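Local coordinates for large adhesion protein (Lap) involved in biofilm formation (Marinobacter hydrocarbonoclasticus, PDB 6XI3) that forms, in tandem calcium-binding Ig-like beta-sandwich repeats, the extending region of a large adhesin that probably reaches out to its target in biofilm formation, at residues Leu190-Asp194 against Asp300-Asn304; Thr220-Val226 against Ser241-Val247; Leu249-Leu255 against Ala267-Ala273; Leu292-Ala296 against Ser307-Ala311. One frame throughout, in Å; residues are numbered along the deposited sequence.

Interaction 1 (Leu190-Asp194 against Asp300-Asn304); sequences LVDGD and DRNGN. With CA (calcium ion), chain D; EDO (1,2-ethanediol), chain L.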
loop_
_atom_site.group_PDB
_atom_site.type_symbol
_atom_site.label_atom_id
_atom_site.label_comp_id
_atom_site.label_asym_id
_atom_site.label_seq_id
_atom_site.Cartn_x
_atom_site.Cartn_y
_atom_site.Cartn_z
ATOM N N LEU A 190 3.369 11.225 -2.079
ATOM C CA LEU A 190 2.738 9.954 -2.515
ATOM C C LEU A 190 2.997 8.872 -1.465
ATOM O O LEU A 190 3.912 8.995 -0.681
ATOM C CB LEU A 190 3.238 9.554 -3.902
ATOM C CG LEU A 190 3.029 10.603 -5.008
ATOM C CD1 LEU A 190 3.583 10.093 -6.328
ATOM C CD2 LEU A 190 1.569 10.991 -5.190
ATOM N N VAL A 191 2.175 7.840 -1.473
ATOM C CA VAL A 191 2.351 6.640 -0.608
ATOM C C VAL A 191 2.959 5.504 -1.435
ATOM O O VAL A 191 2.910 5.580 -2.677
ATOM C CB VAL A 191 1.017 6.260 0.064
ATOM C CG1 VAL A 191 0.466 7.473 0.838
ATOM C CG2 VAL A 191 -0.015 5.715 -0.923
ATOM N N ASP A 192 3.523 4.520 -0.728
ATOM C CA ASP A 192 4.231 3.359 -1.299
ATOM C C ASP A 192 3.256 2.505 -2.121
ATOM O O ASP A 192 2.030 2.554 -1.906
ATOM C CB ASP A 192 4.969 2.590 -0.204
ATOM C CG ASP A 192 6.164 3.343 0.335
ATOM O OD1 ASP A 192 6.531 4.387 -0.271
ATOM O OD2 ASP A 192 6.720 2.909 1.370
ATOM N N GLY A 193 3.825 1.720 -3.015
ATOM C CA GLY A 193 3.137 0.781 -3.903
ATOM C C GLY A 193 3.370 1.181 -5.341
ATOM O O GLY A 193 4.338 1.892 -5.600
ATOM N N ASP A 194 2.508 0.736 -6.243
ATOM C CA ASP A 194 2.675 0.991 -7.687
ATOM C C ASP A 194 2.500 2.498 -7.924
ATOM O O ASP A 194 1.624 3.092 -7.326
ATOM C CB ASP A 194 1.724 0.130 -8.515
ATOM C CG ASP A 194 2.093 0.152 -10.000
ATOM O OD1 ASP A 194 3.267 -0.096 -10.319
ATOM O OD2 ASP A 194 1.215 0.438 -10.827
ATOM N N ASP A 300 1.490 -4.362 4.612
ATOM C CA ASP A 300 1.913 -2.971 4.282
ATOM C C ASP A 300 1.663 -2.727 2.793
ATOM O O ASP A 300 1.233 -3.615 2.113
ATOM C CB ASP A 300 3.346 -2.691 4.734
ATOM C CG ASP A 300 4.490 -3.272 3.913
ATOM O OD1 ASP A 300 4.258 -3.767 2.788
ATOM O OD2 ASP A 300 5.621 -3.233 4.439
ATOM N N ARG A 301 1.909 -1.526 2.329
ATOM C CA ARG A 301 1.582 -1.128 0.941
ATOM C C ARG A 301 2.461 -1.846 -0.089
ATOM O O ARG A 301 2.088 -1.831 -1.269
ATOM C CB ARG A 301 1.749 0.381 0.844
ATOM C CG ARG A 301 0.635 1.150 1.527
ATOM C CD ARG A 301 0.566 2.581 1.007
ATOM N NE ARG A 301 -0.515 3.359 1.615
ATOM C CZ ARG A 301 -0.424 4.037 2.753
ATOM N NH1 ARG A 301 0.707 4.078 3.435
ATOM N NH2 ARG A 301 -1.453 4.731 3.185
ATOM N N ASN A 302 3.620 -2.378 0.306
ATOM C CA ASN A 302 4.513 -3.085 -0.645
ATOM C C ASN A 302 4.324 -4.599 -0.504
ATOM O O ASN A 302 5.215 -5.325 -0.953
ATOM C CB ASN A 302 5.961 -2.642 -0.433
ATOM C CG ASN A 302 6.151 -1.176 -0.755
ATOM O OD1 ASN A 302 6.213 -0.369 0.167
ATOM N ND2 ASN A 302 6.200 -0.834 -2.046
ATOM N N GLY A 303 3.225 -5.055 0.119
ATOM C CA GLY A 303 2.851 -6.482 0.165
ATOM C C GLY A 303 3.548 -7.244 1.287
ATOM O O GLY A 303 3.543 -8.444 1.216
ATOM N N ASN A 304 4.155 -6.583 2.278
ATOM C CA ASN A 304 4.828 -7.292 3.395
ATOM C C ASN A 304 3.857 -7.478 4.565
ATOM O O ASN A 304 3.160 -6.521 4.925
ATOM C CB ASN A 304 6.058 -6.546 3.899
ATOM C CG ASN A 304 7.047 -6.262 2.789
ATOM O OD1 ASN A 304 7.584 -7.193 2.204
ATOM N ND2 ASN A 304 7.269 -4.986 2.491
HETATM CA CA CA D . 6.901 0.626 2.033
HETATM C C1 EDO L . 3.921 9.984 3.066
HETATM O O1 EDO L . 2.991 10.094 1.993
HETATM C C2 EDO L . 5.329 10.388 2.769
HETATM O O2 EDO L . 5.769 11.610 3.302
HETATM O O HOH W 1 7.282 -1.406 3.191
#
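Chi1 values of -71° in D192 and -64° in N302 turn each CG anti to its own carbonyl carbon, and the carboxylate and amide thereby converge on one calcium ion. This is the junction between two consecutive Ig-like beta-sandwiches: D192 leads into strand 193-202 of one, while N302 belongs to the loop joining strands 290-299 and 305-314 of the next. D192 OD2 binds the metal at 2.4 Å and N302 OD1 at 2.2 Å, the planes of the two groups being 49° apart. D218, T220, D246 and a water complete the shell. The other atom of each group is tied too, D192 OD1 by the backbone N of A219 and N302 ND2 by the carbonyl of F217, which fixes the rotation of both ligands.

Beside the metal, R301, extended from CG to NE, crosses V191 at a slant. V191 CB sits 3.6 Å above the guanidinium plane of R301, displaced toward its rim, and R301 CD packs 3.3 Å from D192 O. NH1 makes a salt bridge to D246, so a second-shell arginine braces a calcium ligand. The loop is stiffened by an Asx turn: D300 OD1 accepts N302 N at 2.9 Å, and N304 N reaches it from the opposite face of the carboxylate. D300 OD2 takes N304 ND2 on its syn lone pair at 3.1 Å and also a proton from the calcium-bound water.

Interaction 2 (Thr220-Val226 against Ser241-Val247); sequences TAGDLTV and SGTTTDV. With CA (calcium ion), chain D; EDT ({[-(bis-carboxymethyl-amino)-ethyl]-carboxymethyl-amino}-acetic acid), chain I.
D223 and T245 exchange a pair of backbone hydrogen bonds, N to O in each direction at 3.0 Å, where strands 223-226 and 241-245 run antiparallel as the first hairpin of this Ig-like domain. T225 N adds a bond to T243 O, and the return from T243 N is weak.

Among the side chains, the hydroxyls form the closest link: T225 OG1 and T243 OG1 are hydrogen-bonded at 2.6 Å. Both hydroxyls stand between their backbone N and carbonyl carbon (chi1 72° and 67°), which brings them together on the face they share with D223 and T245.

Apolar contacts are small. T220 CG2 meets T245 CG2 at 3.6 Å with the side chains nearly at right angles. On the other face L224 CD1 touches T244 CG2 at 3.9 Å, and L224 goes on to pack against A296 and Y277.

Metal bonds tie the open end of the hairpin: T220 O holds the calcium at 2.2 Å and D246 OD2 at 2.3 Å. Beside the strand, D223 OD2 comes within 3.1 Å of O19 of a bound EDTA molecule. So close an approach of two carboxylates suggests a shared proton or cation, whereas the calcium pairs a neutral carbonyl oxygen of T220 with the carboxylate of D246, whose negative charge it probably offsets.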
loop_
_atom_site.group_PDB
_atom_site.type_symbol
_atom_site.label_atom_id
_atom_site.label_comp_id
_atom_site.label_asym_id
_atom_site.label_seq_id
_atom_site.Cartn_x
_atom_site.Cartn_y
_atom_site.Cartn_z
ATOM N N THR A 220 8.850 4.123 2.640
ATOM C CA THR A 220 8.467 3.960 4.075
ATOM C C THR A 220 8.506 2.468 4.417
ATOM O O THR A 220 7.877 1.647 3.704
ATOM C CB THR A 220 7.140 4.670 4.378
ATOM O OG1 THR A 220 7.181 5.994 3.832
ATOM C CG2 THR A 220 6.836 4.787 5.859
ATOM N N ALA A 221 9.276 2.142 5.445
ATOM C CA ALA A 221 9.353 0.820 6.070
ATOM C C ALA A 221 8.010 0.541 6.769
ATOM O O ALA A 221 7.629 1.324 7.609
ATOM C CB ALA A 221 10.507 0.806 7.062
ATOM N N GLY A 222 7.356 -0.559 6.422
ATOM C CA GLY A 222 6.097 -1.013 7.028
ATOM C C GLY A 222 6.361 -1.460 8.450
ATOM O O GLY A 222 7.433 -1.972 8.692
ATOM N N ASP A 223 5.450 -1.190 9.366
ATOM C CA ASP A 223 5.607 -1.618 10.773
ATOM C C ASP A 223 4.218 -1.757 11.393
ATOM O O ASP A 223 3.260 -1.154 10.897
ATOM C CB ASP A 223 6.493 -0.616 11.514
ATOM C CG ASP A 223 6.964 -1.075 12.876
ATOM O OD1 ASP A 223 7.406 -2.245 12.998
ATOM O OD2 ASP A 223 6.820 -0.277 13.814
ATOM N N LEU A 224 4.128 -2.506 12.481
ATOM C CA LEU A 224 2.879 -2.668 13.247
ATOM C C LEU A 224 3.288 -2.851 14.710
ATOM O O LEU A 224 4.268 -3.558 14.967
ATOM C CB LEU A 224 2.059 -3.850 12.702
ATOM C CG LEU A 224 0.734 -4.105 13.440
ATOM C CD1 LEU A 224 -0.354 -4.636 12.523
ATOM C CD2 LEU A 224 0.923 -5.071 14.595
ATOM N N THR A 225 2.601 -2.153 15.611
ATOM C CA THR A 225 2.675 -2.424 17.062
ATOM C C THR A 225 1.302 -2.888 17.550
ATOM O O THR A 225 0.310 -2.491 16.951
ATOM C CB THR A 225 3.178 -1.204 17.833
ATOM O OG1 THR A 225 2.132 -0.233 17.822
ATOM C CG2 THR A 225 4.480 -0.639 17.288
ATOM N N VAL A 226 1.279 -3.696 18.613
ATOM C CA VAL A 226 0.018 -4.094 19.284
ATOM C C VAL A 226 0.216 -3.883 20.779
ATOM O O VAL A 226 1.339 -4.013 21.258
ATOM C CB VAL A 226 -0.430 -5.522 18.930
ATOM C CG1 VAL A 226 0.522 -6.599 19.438
ATOM C CG2 VAL A 226 -1.846 -5.784 19.439
ATOM N N SER A 241 -5.158 -2.502 21.056
ATOM C CA SER A 241 -4.963 -1.375 20.111
ATOM C C SER A 241 -3.568 -1.486 19.516
ATOM O O SER A 241 -2.770 -2.313 19.980
ATOM C CB SER A 241 -5.147 -0.025 20.790
ATOM O OG SER A 241 -4.262 0.128 21.890
ATOM N N GLY A 242 -3.269 -0.582 18.598
ATOM C CA GLY A 242 -1.899 -0.436 18.129
ATOM C C GLY A 242 -1.809 0.625 17.065
ATOM O O GLY A 242 -2.808 1.376 16.846
ATOM N N THR A 243 -0.636 0.650 16.463
ATOM C CA THR A 243 -0.199 1.654 15.469
ATOM C C THR A 243 0.312 0.884 14.263
ATOM O O THR A 243 0.684 -0.301 14.407
ATOM C CB THR A 243 0.906 2.583 16.006
ATOM O OG1 THR A 243 2.081 1.791 16.191
ATOM C CG2 THR A 243 0.551 3.259 17.308
ATOM N N THR A 244 0.360 1.551 13.115
ATOM C CA THR A 244 1.000 0.997 11.919
ATOM C C THR A 244 1.759 2.110 11.207
ATOM O O THR A 244 1.391 3.263 11.362
ATOM C CB THR A 244 -0.015 0.319 10.988
ATOM O OG1 THR A 244 -0.962 1.285 10.530
ATOM C CG2 THR A 244 -0.702 -0.851 11.654
ATOM N N THR A 245 2.740 1.722 10.417
ATOM C CA THR A 245 3.393 2.590 9.405
ATOM C C THR A 245 3.270 1.906 8.043
ATOM O O THR A 245 3.492 0.658 7.937
ATOM C CB THR A 245 4.841 2.883 9.846
ATOM O OG1 THR A 245 4.803 3.249 11.227
ATOM C CG2 THR A 245 5.502 3.997 9.060
ATOM N N ASP A 246 2.964 2.686 7.013
ATOM C CA ASP A 246 2.866 2.208 5.616
ATOM C C ASP A 246 1.775 1.136 5.487
ATOM O O ASP A 246 1.893 0.256 4.599
ATOM C CB ASP A 246 4.198 1.688 5.064
ATOM C CG ASP A 246 4.193 1.740 3.540
ATOM O OD1 ASP A 246 3.474 2.610 3.009
ATOM O OD2 ASP A 246 4.815 0.854 2.893
ATOM N N VAL A 247 0.724 1.212 6.306
ATOM C CA VAL A 247 -0.454 0.324 6.128
ATOM C C VAL A 247 -1.643 1.176 5.684
ATOM O O VAL A 247 -1.984 2.166 6.393
ATOM C CB VAL A 247 -0.733 -0.485 7.403
ATOM C CG1 VAL A 247 -2.022 -1.275 7.315
ATOM C CG2 VAL A 247 0.435 -1.407 7.695
HETATM CA CA CA D . 6.901 0.626 2.033
HETATM O O20 EDT I . 7.235 -3.567 17.637
HETATM C C5 EDT I . 7.669 -3.110 16.557
HETATM O O19 EDT I . 7.776 -1.835 16.361
HETATM C C4 EDT I . 8.161 -4.125 15.526
HETATM N N3 EDT I . 8.569 -5.462 16.069
HETATM C C2 EDT I . 9.506 -5.418 17.239
HETATM C C1 EDT I . 10.750 -4.564 17.033
HETATM O O18 EDT I . 11.006 -3.629 17.862
HETATM O O17 EDT I . 11.513 -4.836 16.077
HETATM C C6 EDT I . 9.230 -6.269 15.026
HETATM C C7 EDT I . 8.179 -6.889 14.181
HETATM N N8 EDT I . 8.653 -8.194 13.697
HETATM C C9 EDT I . 7.583 -9.202 13.822
HETATM C C10 EDT I . 8.043 -10.633 13.644
HETATM O O16 EDT I . 7.521 -11.495 14.378
HETATM O O15 EDT I . 8.883 -10.920 12.758
HETATM C C11 EDT I . 9.121 -8.083 12.297
HETATM C C12 EDT I . 8.011 -8.209 11.262
HETATM O O13 EDT I . 6.967 -7.541 11.397
HETATM O O14 EDT I . 8.159 -8.955 10.264
HETATM O O HOH W 1 7.282 -1.406 3.191
#

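Interaction 3 (Leu249-Leu255 against Ala267-Ala273); sequences LNSQVDL and ATTTVGA
V253 N bonds T269 O, 2.8 Å away with an N-H...O angle of 179°, and T269 N answers to V253 O. Two residues along, L255 N and A267 O form an equally short bond of 2.8 Å, again with a return bond, from A267 N to L255 O. These two hydrogen-bonded pairs hold strands 252-255 and 267-270 antiparallel. At the other end the pattern changes: N250 N bonds V271 O at 2.9 Å, while V271 N bonds S251 O, one residue further on. With N250 at a phi of 72°, this fits a G1-type beta bulge.

On the face of Q252 and T268, the hydroxyl of T268 is set anti to the backbone N (chi1 -179°). There OG1 lies 3.0 Å from V253 O, a likely bond whose proton is not settled, and Q252 CG leans against the same T268 OG1 at 3.1 Å. A water joins T270 OG1 to N250 OD1, the latter weakly.

The face of V253 and L255 is mostly apolar, with A267 and T269 beside them. V253 CG2 meets CG2 of V271, just past the strand end, at 3.6 Å with the side chains about perpendicular, and L255 CB lies 4.2 Å from A267 CB. V253 and L255 continue inward to A296, and V253 and T269 also reach Y277, joining this hairpin to both sheets of the sandwich. Beyond the strands, L249 CD1 reaches over to A273 N at 3.5 Å. The contact is thus two-sided: the face of Q252, D254, T268 and T270 is polar and suits water, that of V253 and L255 turns to the core, and backbone bonds supply the directional hold between them.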
loop_
_atom_site.group_PDB
_atom_site.type_symbol
_atom_site.label_atom_id
_atom_site.label_comp_id
_atom_site.label_asym_id
_atom_site.label_seq_id
_atom_site.Cartn_x
_atom_site.Cartn_y
_atom_site.Cartn_z
ATOM N N LEU A 249 -5.273 2.732 4.597
ATOM C CA LEU A 249 -6.584 3.005 5.220
ATOM C C LEU A 249 -7.477 1.791 4.990
ATOM O O LEU A 249 -7.467 1.289 3.859
ATOM C CB LEU A 249 -7.156 4.260 4.556
ATOM C CG LEU A 249 -8.556 4.666 4.990
ATOM C CD1 LEU A 249 -8.524 5.088 6.438
ATOM C CD2 LEU A 249 -9.092 5.791 4.101
ATOM N N ASN A 250 -8.172 1.331 6.039
ATOM C CA ASN A 250 -9.161 0.221 5.998
ATOM C C ASN A 250 -8.502 -1.141 5.826
ATOM O O ASN A 250 -9.255 -2.127 5.733
ATOM C CB ASN A 250 -10.194 0.425 4.883
ATOM C CG ASN A 250 -11.014 1.667 5.142
ATOM O OD1 ASN A 250 -11.100 2.125 6.280
ATOM N ND2 ASN A 250 -11.606 2.227 4.103
ATOM N N SER A 251 -7.173 -1.238 5.830
ATOM C CA SER A 251 -6.500 -2.564 5.828
ATOM C C SER A 251 -6.959 -3.352 7.061
ATOM O O SER A 251 -7.171 -2.766 8.127
ATOM C CB SER A 251 -4.999 -2.473 5.800
ATOM O OG SER A 251 -4.596 -1.709 4.704
ATOM N N GLN A 252 -7.070 -4.658 6.899
ATOM C CA GLN A 252 -7.489 -5.579 7.972
ATOM C C GLN A 252 -6.274 -5.922 8.830
ATOM O O GLN A 252 -5.191 -6.210 8.267
ATOM C CB GLN A 252 -8.061 -6.852 7.345
ATOM C CG GLN A 252 -8.518 -7.876 8.375
ATOM C CD GLN A 252 -9.294 -9.004 7.735
ATOM O OE1 GLN A 252 -10.098 -8.798 6.839
ATOM N NE2 GLN A 252 -9.108 -10.208 8.236
ATOM N N VAL A 253 -6.476 -5.933 10.136
ATOM C CA VAL A 253 -5.526 -6.436 11.150
ATOM C C VAL A 253 -6.137 -7.732 11.664
ATOM O O VAL A 253 -7.277 -7.690 12.147
ATOM C CB VAL A 253 -5.330 -5.415 12.274
ATOM C CG1 VAL A 253 -4.312 -5.886 13.307
ATOM C CG2 VAL A 253 -4.935 -4.065 11.693
ATOM N N ASP A 254 -5.389 -8.818 11.600
ATOM C CA ASP A 254 -5.781 -10.131 12.149
ATOM C C ASP A 254 -5.050 -10.290 13.465
ATOM O O ASP A 254 -3.814 -10.065 13.472
ATOM C CB ASP A 254 -5.419 -11.258 11.197
ATOM C CG ASP A 254 -6.209 -11.168 9.905
ATOM O OD1 ASP A 254 -7.392 -10.701 9.947
ATOM O OD2 ASP A 254 -5.631 -11.559 8.884
ATOM N N LEU A 255 -5.796 -10.612 14.519
ATOM C CA LEU A 255 -5.237 -10.736 15.869
ATOM C C LEU A 255 -5.484 -12.151 16.347
ATOM O O LEU A 255 -6.471 -12.759 15.919
ATOM C CB LEU A 255 -5.862 -9.715 16.814
ATOM C CG LEU A 255 -5.599 -8.257 16.446
ATOM C CD1 LEU A 255 -6.837 -7.638 15.861
ATOM C CD2 LEU A 255 -5.146 -7.472 17.646
ATOM N N ALA A 267 -9.535 -12.408 16.433
ATOM C CA ALA A 267 -10.210 -11.105 16.337
ATOM C C ALA A 267 -9.699 -10.393 15.094
ATOM O O ALA A 267 -8.620 -10.730 14.574
ATOM C CB ALA A 267 -9.963 -10.295 17.567
ATOM N N THR A 268 -10.464 -9.431 14.616
ATOM C CA THR A 268 -10.032 -8.636 13.452
ATOM C C THR A 268 -10.572 -7.205 13.612
ATOM O O THR A 268 -11.571 -7.016 14.308
ATOM C CB THR A 268 -10.419 -9.381 12.167
ATOM O OG1 THR A 268 -9.960 -8.600 11.066
ATOM C CG2 THR A 268 -11.908 -9.563 12.016
ATOM N N THR A 269 -9.872 -6.218 13.058
ATOM C CA THR A 269 -10.352 -4.822 12.972
ATOM C C THR A 269 -9.629 -4.196 11.784
ATOM O O THR A 269 -8.976 -4.928 11.059
ATOM C CB THR A 269 -10.211 -4.062 14.300
ATOM O OG1 THR A 269 -10.983 -2.883 14.135
ATOM C CG2 THR A 269 -8.800 -3.704 14.711
ATOM N N THR A 270 -9.819 -2.909 11.565
ATOM C CA THR A 270 -9.276 -2.211 10.385
ATOM C C THR A 270 -8.466 -1.001 10.829
ATOM O O THR A 270 -8.715 -0.465 11.901
ATOM C CB THR A 270 -10.393 -1.818 9.413
ATOM O OG1 THR A 270 -11.264 -0.963 10.122
ATOM C CG2 THR A 270 -11.163 -3.002 8.881
ATOM N N VAL A 271 -7.516 -0.592 9.988
ATOM C CA VAL A 271 -6.622 0.543 10.291
ATOM C C VAL A 271 -7.349 1.846 9.905
ATOM O O VAL A 271 -7.985 1.868 8.844
ATOM C CB VAL A 271 -5.284 0.347 9.545
ATOM C CG1 VAL A 271 -4.350 1.521 9.715
ATOM C CG2 VAL A 271 -4.578 -0.929 9.965
ATOM N N GLY A 272 -7.160 2.909 10.683
ATOM C CA GLY A 272 -7.695 4.251 10.393
ATOM C C GLY A 272 -6.714 5.081 9.579
ATOM O O GLY A 272 -5.616 4.572 9.238
ATOM N N ALA A 273 -7.068 6.330 9.319
ATOM C CA ALA A 273 -6.295 7.274 8.481
ATOM C C ALA A 273 -4.949 7.554 9.142
ATOM O O ALA A 273 -3.962 7.620 8.406
ATOM C CB ALA A 273 -7.082 8.547 8.224
HETATM O O HOH W 2 -12.678 -0.129 7.793
HETATM O O HOH W 3 -8.949 -12.917 11.989
#

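Interaction 4 (Leu292-Ala296 against Ser307-Ala311); sequences LTVEA and SDSAA. With EDT ({[-(bis-carboxymethyl-amino)-ethyl]-carboxymethyl-amino}-acetic acid), chain I.
The carboxylates of E295 and D308 project to opposite sides of the two-stranded segment, although E295 packs directly on the backbone of D308. E295 bends at chi2 (135°), which carries OE2 back across the strand to 3.5 Å from D308 O, a van der Waals approach of two acceptors, and to 4.1 Å from S307 CB. The carboxylate of D308, with CG anti to the backbone N (chi1 -169°), faces strand 223-232 instead. Its OD2 accepts a hydrogen bond from V226 N, and its OD1 stands 3.4 Å from O20 of a bound EDTA molecule, so that two carboxylates lie near each other.

Between them runs the regular backbone of a beta hairpin, strands 290-299 and 305-314 of an Ig-like sandwich, in a four-stranded sheet where 305-314 is outermost. V294 N donates to A310 O at 2.9 Å, a nearly straight bond; A310 N returns to V294 O at 2.7 Å. A296 and D308 make the second such pair, with A296 N to D308 O at 3.0 Å. The methyl of A296 and the isopropyl group of V294 face the core, where A296 meets L224, V226, V253 and L255, and V294 meets V228. On the side of E295, S309 CB rests 3.4 Å from V294 O. At the end of the pairing S307 OG and T297 OG1 are hydrogen-bonded to each other, while S307 N donates to EDTA O13 at 3.0 Å.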
loop_
_atom_site.group_PDB
_atom_site.type_symbol
_atom_site.label_atom_id
_atom_site.label_comp_id
_atom_site.label_asym_id
_atom_site.label_seq_id
_atom_site.Cartn_x
_atom_site.Cartn_y
_atom_site.Cartn_z
ATOM N N LEU A 292 -1.321 -14.528 28.690
ATOM C CA LEU A 292 -1.892 -14.422 27.331
ATOM C C LEU A 292 -0.788 -13.898 26.424
ATOM O O LEU A 292 -0.013 -13.043 26.903
ATOM C CB LEU A 292 -3.048 -13.426 27.340
ATOM C CG LEU A 292 -4.259 -13.831 28.154
ATOM C CD1 LEU A 292 -5.371 -12.839 27.930
ATOM C CD2 LEU A 292 -4.739 -15.241 27.816
ATOM N N THR A 293 -0.750 -14.370 25.187
ATOM C CA THR A 293 0.044 -13.753 24.115
ATOM C C THR A 293 -0.904 -13.305 23.017
ATOM O O THR A 293 -1.675 -14.137 22.485
ATOM C CB THR A 293 1.155 -14.671 23.614
ATOM O OG1 THR A 293 1.918 -15.031 24.769
ATOM C CG2 THR A 293 2.051 -13.976 22.618
ATOM N N VAL A 294 -0.789 -12.020 22.689
ATOM C CA VAL A 294 -1.570 -11.364 21.628
ATOM C C VAL A 294 -0.610 -11.120 20.480
ATOM O O VAL A 294 0.454 -10.512 20.706
ATOM C CB VAL A 294 -2.193 -10.050 22.126
ATOM C CG1 VAL A 294 -2.890 -9.310 20.990
ATOM C CG2 VAL A 294 -3.138 -10.322 23.280
ATOM N N GLU A 295 -0.993 -11.577 19.297
ATOM C CA GLU A 295 -0.276 -11.256 18.055
ATOM C C GLU A 295 -1.223 -10.534 17.105
ATOM O O GLU A 295 -2.422 -10.884 17.088
ATOM C CB GLU A 295 0.255 -12.520 17.400
ATOM C CG GLU A 295 0.838 -12.209 16.025
ATOM C CD GLU A 295 2.166 -12.870 15.767
ATOM O OE1 GLU A 295 2.140 -14.079 15.476
ATOM O OE2 GLU A 295 3.212 -12.178 15.897
ATOM N N ALA A 296 -0.687 -9.548 16.380
ATOM C CA ALA A 296 -1.402 -8.740 15.370
ATOM C C ALA A 296 -0.568 -8.750 14.084
ATOM O O ALA A 296 0.650 -8.609 14.191
ATOM C CB ALA A 296 -1.610 -7.340 15.886
ATOM N N SER A 307 4.004 -7.343 11.809
ATOM C CA SER A 307 3.539 -8.100 12.990
ATOM C C SER A 307 4.091 -7.479 14.262
ATOM O O SER A 307 5.188 -6.865 14.219
ATOM C CB SER A 307 3.952 -9.528 12.871
ATOM O OG SER A 307 3.023 -10.183 12.067
ATOM N N ASP A 308 3.388 -7.727 15.371
ATOM C CA ASP A 308 3.894 -7.468 16.736
ATOM C C ASP A 308 3.191 -8.463 17.655
ATOM O O ASP A 308 2.177 -9.075 17.258
ATOM C CB ASP A 308 3.738 -5.998 17.128
ATOM C CG ASP A 308 4.479 -5.617 18.398
ATOM O OD1 ASP A 308 5.467 -6.317 18.722
ATOM O OD2 ASP A 308 4.095 -4.609 19.048
ATOM N N SER A 309 3.722 -8.639 18.847
ATOM C CA SER A 309 3.083 -9.470 19.877
ATOM C C SER A 309 3.127 -8.701 21.193
ATOM O O SER A 309 3.932 -7.776 21.297
ATOM C CB SER A 309 3.741 -10.799 19.966
ATOM O OG SER A 309 5.081 -10.619 20.364
ATOM N N ALA A 310 2.248 -9.028 22.139
ATOM C CA ALA A 310 2.232 -8.371 23.464
ATOM C C ALA A 310 1.737 -9.376 24.509
ATOM O O ALA A 310 1.035 -10.303 24.128
ATOM C CB ALA A 310 1.346 -7.165 23.406
ATOM N N ALA A 311 2.123 -9.173 25.765
ATOM C CA ALA A 311 1.822 -10.090 26.888
ATOM C C ALA A 311 0.603 -9.529 27.601
ATOM O O ALA A 311 0.463 -8.300 27.671
ATOM C CB ALA A 311 3.013 -10.231 27.822
HETATM O O20 EDT I . 7.235 -3.567 17.637
HETATM C C5 EDT I . 7.669 -3.110 16.557
HETATM O O19 EDT I . 7.776 -1.835 16.361
HETATM C C4 EDT I . 8.161 -4.125 15.526
HETATM N N3 EDT I . 8.569 -5.462 16.069
HETATM C C2 EDT I . 9.506 -5.418 17.239
HETATM C C1 EDT I . 10.750 -4.564 17.033
HETATM O O18 EDT I . 11.006 -3.629 17.862
HETATM O O17 EDT I . 11.513 -4.836 16.077
HETATM C C6 EDT I . 9.230 -6.269 15.026
HETATM C C7 EDT I . 8.179 -6.889 14.181
HETATM N N8 EDT I . 8.653 -8.194 13.697
HETATM C C9 EDT I . 7.583 -9.202 13.822
HETATM C C10 EDT I . 8.043 -10.633 13.644
HETATM O O16 EDT I . 7.521 -11.495 14.378
HETATM O O15 EDT I . 8.883 -10.920 12.758
HETATM C C11 EDT I . 9.121 -8.083 12.297
HETATM C C12 EDT I . 8.011 -8.209 11.262
HETATM O O13 EDT I . 6.967 -7.541 11.397
HETATM O O14 EDT I . 8.159 -8.955 10.264
#

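How the interactions relate
Interactions 2, 3 and 4 are the three hairpins of one Ig-like repeat, following in series along the chain with centres 11 to 15 Å apart. Interaction 2 lies in the three-stranded sheet; interactions 3 and 4 share the four-stranded one, where strands 252-258 and 290-299 are neighbours. The sheets meet where L224 and V226 press on V253, L255 and A296, and interactions 2 and 4 also flank the same EDTA. Interaction 1 brackets interactions 2 and 3 in sequence and crosses interaction 4. Its centre is 13 Å from that of interaction 2, and both share the calcium, which clamps this repeat to the preceding one, consistent with a stiff, extended adhesin.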